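Local atomic coordinates of acyltransferase (Actinoplanes teichomyceticus, PDB entry 4Q38), a protein that transfers long aliphatic acyl groups from acyl-CoA to an amino sugar of teicoplanin-type glycopeptide antibiotics. Residues Val246-Gln257 with Arg326-Leu337. Sequence-based numbering, arbitrary orientation. Where two conformers were deposited one is given.
Sequences VAWGSSWMLDPQ and RHWHMRTGFVKL. With COA (coenzyme A), chain D.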
loop_
_atom_site.group_PDB
_atom_site.type_symbol
_atom_site.label_atom_id
_atom_site.label_comp_id
_atom_site.label_asym_id
_atom_site.label_seq_id
_atom_site.Cartn_x
_atom_site.Cartn_y
_atom_site.Cartn_z
ATOM N N VAL A 246 -4.435 21.350 2.487
ATOM C CA VAL A 246 -4.842 20.537 3.635
ATOM C C VAL A 246 -4.431 19.064 3.448
ATOM O O VAL A 246 -4.484 18.562 2.328
ATOM C CB VAL A 246 -6.385 20.597 3.786
ATOM C CG1 VAL A 246 -6.868 19.736 4.935
ATOM C CG2 VAL A 246 -6.871 22.038 3.959
ATOM N N ALA A 247 -4.079 18.383 4.538
ATOM C CA ALA A 247 -3.868 16.948 4.524
ATOM C C ALA A 247 -5.060 16.298 5.195
ATOM O O ALA A 247 -5.528 16.773 6.240
ATOM C CB ALA A 247 -2.580 16.570 5.253
ATOM N N TRP A 248 -5.541 15.213 4.584
ATOM C CA TRP A 248 -6.618 14.440 5.170
ATOM C C TRP A 248 -6.121 13.083 5.564
ATOM O O TRP A 248 -5.266 12.493 4.898
ATOM C CB TRP A 248 -7.791 14.330 4.205
ATOM C CG TRP A 248 -8.559 15.625 4.043
ATOM C CD1 TRP A 248 -8.223 16.720 3.248
ATOM C CD2 TRP A 248 -9.821 16.000 4.691
ATOM N NE1 TRP A 248 -9.166 17.713 3.354
ATOM C CE2 TRP A 248 -10.146 17.347 4.211
ATOM C CE3 TRP A 248 -10.676 15.383 5.593
ATOM C CZ2 TRP A 248 -11.288 18.014 4.618
ATOM C CZ3 TRP A 248 -11.821 16.069 5.996
ATOM C CH2 TRP A 248 -12.118 17.354 5.521
ATOM N N GLY A 249 -6.640 12.583 6.676
ATOM C CA GLY A 249 -6.301 11.238 7.130
ATOM C C GLY A 249 -7.552 10.488 7.538
ATOM O O GLY A 249 -8.462 11.080 8.115
ATOM N N SER A 250 -7.618 9.197 7.202
ATOM C CA SER A 250 -8.647 8.300 7.740
ATOM C C SER A 250 -7.918 7.121 8.372
ATOM O O SER A 250 -7.118 6.461 7.708
ATOM C CB SER A 250 -9.594 7.786 6.653
ATOM O OG SER A 250 -10.260 8.845 5.995
ATOM N N SER A 251 -8.161 6.866 9.655
ATOM C CA SER A 251 -7.375 5.861 10.356
ATOM C C SER A 251 -7.996 5.424 11.671
ATOM O O SER A 251 -8.686 6.195 12.338
ATOM C CB SER A 251 -5.963 6.392 10.636
ATOM O OG SER A 251 -5.145 5.387 11.215
ATOM N N TRP A 252 -7.717 4.183 12.047
ATOM C CA TRP A 252 -7.979 3.722 13.410
ATOM C C TRP A 252 -7.307 4.625 14.435
ATOM O O TRP A 252 -7.781 4.737 15.573
ATOM C CB TRP A 252 -7.495 2.287 13.559
ATOM C CG TRP A 252 -6.002 2.128 13.389
ATOM C CD1 TRP A 252 -5.302 1.846 12.211
ATOM C CD2 TRP A 252 -4.969 2.250 14.422
ATOM N NE1 TRP A 252 -3.953 1.790 12.444
ATOM C CE2 TRP A 252 -3.682 2.014 13.746
ATOM C CE3 TRP A 252 -4.974 2.525 15.791
ATOM C CZ2 TRP A 252 -2.475 2.048 14.429
ATOM C CZ3 TRP A 252 -3.751 2.560 16.464
ATOM C CH2 TRP A 252 -2.531 2.330 15.796
ATOM N N MET A 253 -6.215 5.288 14.017
ATOM C CA MET A 253 -5.379 6.147 14.877
ATOM C C MET A 253 -6.094 7.381 15.387
ATOM O O MET A 253 -5.716 7.955 16.414
ATOM C CB MET A 253 -4.182 6.681 14.096
ATOM C CG MET A 253 -2.966 5.795 14.028
ATOM S SD MET A 253 -1.744 6.747 13.111
ATOM C CE MET A 253 -0.977 5.442 12.172
ATOM N N LEU A 254 -7.082 7.821 14.624
ATOM C CA LEU A 254 -7.795 9.039 14.933
ATOM C C LEU A 254 -9.002 8.783 15.833
ATOM O O LEU A 254 -9.724 9.712 16.150
ATOM C CB LEU A 254 -8.222 9.743 13.640
ATOM C CG LEU A 254 -7.076 10.456 12.905
ATOM C CD1 LEU A 254 -7.567 11.013 11.570
ATOM C CD2 LEU A 254 -6.465 11.563 13.767
ATOM N N ASP A 255 -9.226 7.526 16.210
ATOM C CA ASP A 255 -10.341 7.157 17.088
ATOM C C ASP A 255 -10.112 7.684 18.505
ATOM O O ASP A 255 -9.218 7.215 19.200
ATOM C CB ASP A 255 -10.504 5.641 17.125
ATOM C CG ASP A 255 -11.777 5.191 17.858
ATOM O OD1 ASP A 255 -12.403 6.003 18.582
ATOM O OD2 ASP A 255 -12.149 4.012 17.695
ATOM N N PRO A 256 -10.916 8.665 18.937
ATOM C CA PRO A 256 -10.734 9.236 20.291
ATOM C C PRO A 256 -10.935 8.226 21.426
ATOM O O PRO A 256 -10.540 8.493 22.557
ATOM C CB PRO A 256 -11.808 10.329 20.367
ATOM C CG PRO A 256 -12.226 10.575 18.961
ATOM C CD PRO A 256 -12.066 9.269 18.242
ATOM N N GLN A 257 -11.516 7.067 21.129
ATOM C CA GLN A 257 -11.649 6.006 22.135
ATOM C C GLN A 257 -10.312 5.493 22.660
ATOM O O GLN A 257 -10.263 4.898 23.727
ATOM C CB GLN A 257 -12.449 4.837 21.590
ATOM C CG GLN A 257 -13.919 5.131 21.350
ATOM C CD GLN A 257 -14.621 3.928 20.753
ATOM O OE1 GLN A 257 -14.277 3.480 19.653
ATOM N NE2 GLN A 257 -15.593 3.387 21.477
ATOM N N ARG A 326 -17.174 -3.785 22.993
ATOM C CA ARG A 326 -17.114 -2.466 22.370
ATOM C C ARG A 326 -16.379 -2.511 21.022
ATOM O O ARG A 326 -15.740 -3.512 20.699
ATOM C CB ARG A 326 -16.495 -1.459 23.347
ATOM C CG ARG A 326 -17.191 -1.468 24.709
ATOM C CD ARG A 326 -16.421 -0.677 25.746
ATOM N NE ARG A 326 -16.418 0.745 25.416
ATOM C CZ ARG A 326 -15.668 1.649 26.027
ATOM N NH1 ARG A 326 -15.734 2.920 25.649
ATOM N NH2 ARG A 326 -14.852 1.285 27.012
ATOM N N HIS A 327 -16.495 -1.438 20.236
ATOM C CA HIS A 327 -15.992 -1.419 18.855
ATOM C C HIS A 327 -15.093 -0.251 18.556
ATOM O O HIS A 327 -15.271 0.847 19.100
ATOM C CB HIS A 327 -17.143 -1.457 17.850
ATOM C CG HIS A 327 -18.003 -2.699 17.953
ATOM N ND1 HIS A 327 -19.310 -2.650 18.281
ATOM C CD2 HIS A 327 -17.691 -4.044 17.780
ATOM C CE1 HIS A 327 -19.812 -3.902 18.312
ATOM N NE2 HIS A 327 -18.820 -4.755 18.008
ATOM N N TRP A 328 -14.121 -0.498 17.679
ATOM C CA TRP A 328 -13.174 0.515 17.217
ATOM C C TRP A 328 -13.644 1.094 15.914
ATOM O O TRP A 328 -14.232 0.387 15.095
ATOM C CB TRP A 328 -11.794 -0.100 17.047
ATOM C CG TRP A 328 -11.143 -0.559 18.335
ATOM C CD1 TRP A 328 -10.977 -1.867 18.791
ATOM C CD2 TRP A 328 -10.534 0.284 19.372
ATOM N NE1 TRP A 328 -10.320 -1.888 20.000
ATOM C CE2 TRP A 328 -10.031 -0.629 20.405
ATOM C CE3 TRP A 328 -10.356 1.657 19.539
ATOM C CZ2 TRP A 328 -9.383 -0.165 21.546
ATOM C CZ3 TRP A 328 -9.711 2.110 20.696
ATOM C CH2 TRP A 328 -9.233 1.221 21.673
ATOM N N HIS A 329 -13.385 2.387 15.702
ATOM C CA HIS A 329 -13.874 3.077 14.512
ATOM C C HIS A 329 -12.798 3.838 13.806
ATOM O O HIS A 329 -12.002 4.545 14.435
ATOM C CB HIS A 329 -15.005 4.040 14.868
ATOM C CG HIS A 329 -16.056 3.440 15.770
ATOM N ND1 HIS A 329 -16.788 2.365 15.414
ATOM C CD2 HIS A 329 -16.475 3.799 17.054
ATOM C CE1 HIS A 329 -17.633 2.044 16.418
ATOM N NE2 HIS A 329 -17.441 2.923 17.421
ATOM N N MET A 330 -12.774 3.711 12.482
ATOM C CA MET A 330 -11.953 4.585 11.655
ATOM C C MET A 330 -12.521 5.990 11.751
ATOM O O MET A 330 -13.729 6.179 11.633
ATOM C CB MET A 330 -11.980 4.135 10.196
ATOM C CG MET A 330 -11.024 4.917 9.301
ATOM S SD MET A 330 -11.203 4.523 7.546
ATOM C CE MET A 330 -12.687 5.447 7.140
ATOM N N ARG A 331 -11.663 6.975 11.975
ATOM C CA ARG A 331 -12.135 8.358 11.980
ATOM C C ARG A 331 -11.374 9.145 10.928
ATOM O O ARG A 331 -10.264 8.768 10.544
ATOM C CB ARG A 331 -12.001 8.999 13.367
ATOM C CG ARG A 331 -12.792 8.304 14.481
ATOM C CD ARG A 331 -14.306 8.328 14.273
ATOM N NE ARG A 331 -14.860 9.679 14.154
ATOM C CZ ARG A 331 -15.214 10.450 15.183
ATOM N NH1 ARG A 331 -15.082 10.022 16.433
ATOM N NH2 ARG A 331 -15.698 11.659 14.954
ATOM N N THR A 332 -11.992 10.225 10.461
ATOM C CA THR A 332 -11.455 11.036 9.391
ATOM C C THR A 332 -11.291 12.469 9.878
ATOM O O THR A 332 -12.157 13.001 10.572
ATOM C CB THR A 332 -12.383 10.980 8.158
ATOM O OG1 THR A 332 -12.339 9.662 7.609
ATOM C CG2 THR A 332 -11.963 11.970 7.082
ATOM N N GLY A 333 -10.167 13.078 9.527
ATOM C CA GLY A 333 -9.903 14.447 9.911
ATOM C C GLY A 333 -8.896 15.092 8.993
ATOM O O GLY A 333 -8.429 14.474 8.029
ATOM N N PHE A 334 -8.562 16.342 9.305
ATOM C CA PHE A 334 -7.603 17.108 8.523
ATOM C C PHE A 334 -6.655 17.904 9.409
ATOM O O PHE A 334 -6.941 18.165 10.586
ATOM C CB PHE A 334 -8.322 18.062 7.557
ATOM C CG PHE A 334 -8.962 19.256 8.239
ATOM C CD1 PHE A 334 -8.236 20.426 8.468
ATOM C CD2 PHE A 334 -10.288 19.208 8.654
ATOM C CE1 PHE A 334 -8.823 21.521 9.099
ATOM C CE2 PHE A 334 -10.885 20.306 9.280
ATOM C CZ PHE A 334 -10.149 21.463 9.504
ATOM N N VAL A 335 -5.523 18.278 8.815
ATOM C CA VAL A 335 -4.616 19.274 9.365
ATOM C C VAL A 335 -4.194 20.178 8.213
ATOM O O VAL A 335 -3.946 19.707 7.107
ATOM C CB VAL A 335 -3.366 18.643 10.043
ATOM C CG1 VAL A 335 -3.732 18.001 11.374
ATOM C CG2 VAL A 335 -2.685 17.618 9.138
ATOM N N LYS A 336 -4.134 21.479 8.462
ATOM C CA LYS A 336 -3.646 22.422 7.461
ATOM C C LYS A 336 -2.163 22.165 7.222
ATOM O O LYS A 336 -1.423 21.870 8.163
ATOM C CB LYS A 336 -3.888 23.865 7.942
ATOM C CG LYS A 336 -3.453 24.963 6.979
ATOM C CD LYS A 336 -4.539 25.340 5.971
ATOM C CE LYS A 336 -4.389 26.800 5.544
ATOM N NZ LYS A 336 -5.272 27.172 4.398
ATOM N N LEU A 337 -1.732 22.249 5.968
ATOM C CA LEU A 337 -0.311 22.072 5.642
ATOM C C LEU A 337 0.493 23.313 6.009
ATOM O O LEU A 337 0.137 24.418 5.593
ATOM C CB LEU A 337 -0.129 21.774 4.154
ATOM C CG LEU A 337 -0.824 20.507 3.636
ATOM C CD1 LEU A 337 -0.797 20.471 2.112
ATOM C CD2 LEU A 337 -0.197 19.253 4.220
HETATM N N1A COA D . 1.349 -2.679 17.149
HETATM C C2A COA D . 1.624 -2.962 18.438
HETATM N N3A COA D . 1.920 -2.027 19.358
HETATM C C4A COA D . 1.956 -0.715 19.012
HETATM C C5A COA D . 1.670 -0.326 17.619
HETATM C C6A COA D . 1.351 -1.414 16.667
HETATM N N6A COA D . 1.058 -1.169 15.365
HETATM N N7A COA D . 1.777 1.014 17.572
HETATM C C8A COA D . 2.098 1.449 18.812
HETATM N N9A COA D . 2.219 0.414 19.665
HETATM C C1B COA D . 2.542 0.494 21.110
HETATM C C2B COA D . 3.817 1.261 21.408
HETATM O O2B COA D . 4.949 0.397 21.369
HETATM C C3B COA D . 3.530 1.814 22.788
HETATM O O3B COA D . 3.673 0.755 23.737
HETATM P P3B COA D . 3.948 0.992 25.316
HETATM O O7A COA D . 5.385 1.415 25.349
HETATM O O8A COA D . 3.618 -0.357 25.898
HETATM O O9A COA D . 2.978 2.067 25.742
HETATM C C4B COA D . 2.047 2.158 22.702
HETATM O O4B COA D . 1.501 1.221 21.769
HETATM C C5B COA D . 1.754 3.594 22.260
HETATM O O5B COA D . 2.265 3.811 20.933
HETATM P P1A COA D . 2.354 5.263 20.258
HETATM O O1A COA D . 3.517 6.051 20.799
HETATM O O2A COA D . 0.972 5.858 20.317
HETATM O O3A COA D . 2.653 4.884 18.708
HETATM P P2A COA D . 4.105 4.636 18.058
HETATM O O4A COA D . 4.671 5.954 17.601
HETATM O O5A COA D . 4.958 3.762 18.940
HETATM O O6A COA D . 3.683 3.750 16.781
HETATM C CBP COA D . 2.983 3.594 14.427
HETATM C CCP COA D . 2.842 4.309 15.768
HETATM C CDP COA D . 1.988 4.269 13.496
HETATM C CEP COA D . 4.398 3.787 13.922
HETATM C CAP COA D . 2.662 2.088 14.580
HETATM O OAP COA D . 1.378 1.924 15.182
HETATM C C9P COA D . 2.685 1.256 13.311
HETATM O O9P COA D . 3.745 0.927 12.808
HETATM N N8P COA D . 1.508 0.876 12.803
HETATM C C7P COA D . 1.384 0.224 11.510
HETATM C C6P COA D . 1.141 1.245 10.401
HETATM C C5P COA D . -0.198 1.941 10.588
HETATM O O5P COA D . -0.978 1.573 11.460
HETATM N N4P COA D . -0.446 2.968 9.770
HETATM C C3P COA D . -1.767 3.580 9.663
HETATM C C2P COA D . -2.743 2.760 8.832
HETATM S S1P COA D . -4.365 3.592 8.752
HETATM O O HOH W 1 -14.860 7.108 17.732
#
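Val246 lays CG1 against Phe334 CB at 3.4 Å, at the start of an antiparallel pairing between strands 246-251 and 331-336 in the mixed sheet of the GNAT-like domain. Ala247 exchanges two backbone hydrogen bonds with Val335, and its CB meets Leu337 CD2. On the face shared with Val246, the six-membered ring of Trp248 takes Phe334 CB over its centre, a CH-pi contact with CB 3.9 Å from the centroid; with CG set between the backbone N and carbonyl carbon (chi1 73°), the Phe334 ring leads away and leaves CB over the indole, the two ring planes oblique at 47°. Gly249 and Gly333 form the next hydrogen-bonded pair, again through two backbone bonds. Ser250 OG and Thr332 OG1 share a hydrogen bond of 2.8 Å, while Met330 SD packs on Ser250 CB. Ser251 completes the pairing with Arg331; Ser251 O accepts from both Arg331 N and Leu254 N, which reach it from opposite faces of the carbonyl plane. With OG anti to the backbone N (chi1 -175°), Ser251 receives Met253 N in an ST turn and brings OG within 3.1 Å of coenzyme A S1P. Trp252 NE1 donates to coenzyme A O5P (3.1 Å). Leu254 CD1 lies 3.9 Å from Gly333 N. Beyond the 3-10 turn the chain continues alongside residues 327-331: Asp255 OD2 accepts His329 N from above the carboxylate plane (2.9 Å), whereas OD1 closes an Asx turn with Gln257 N and takes a water that also meets Arg331 NH1. Arg331 folds its CG against Asp255 CA and salt-bridges Asp279 through NE. The carboxylate is thus gripped through both oxygens, tying the turn to segment 326-337 at His329, while the strand end beside it presents Ser251 and Trp252 to the thiol and pantetheine arm of the cofactor.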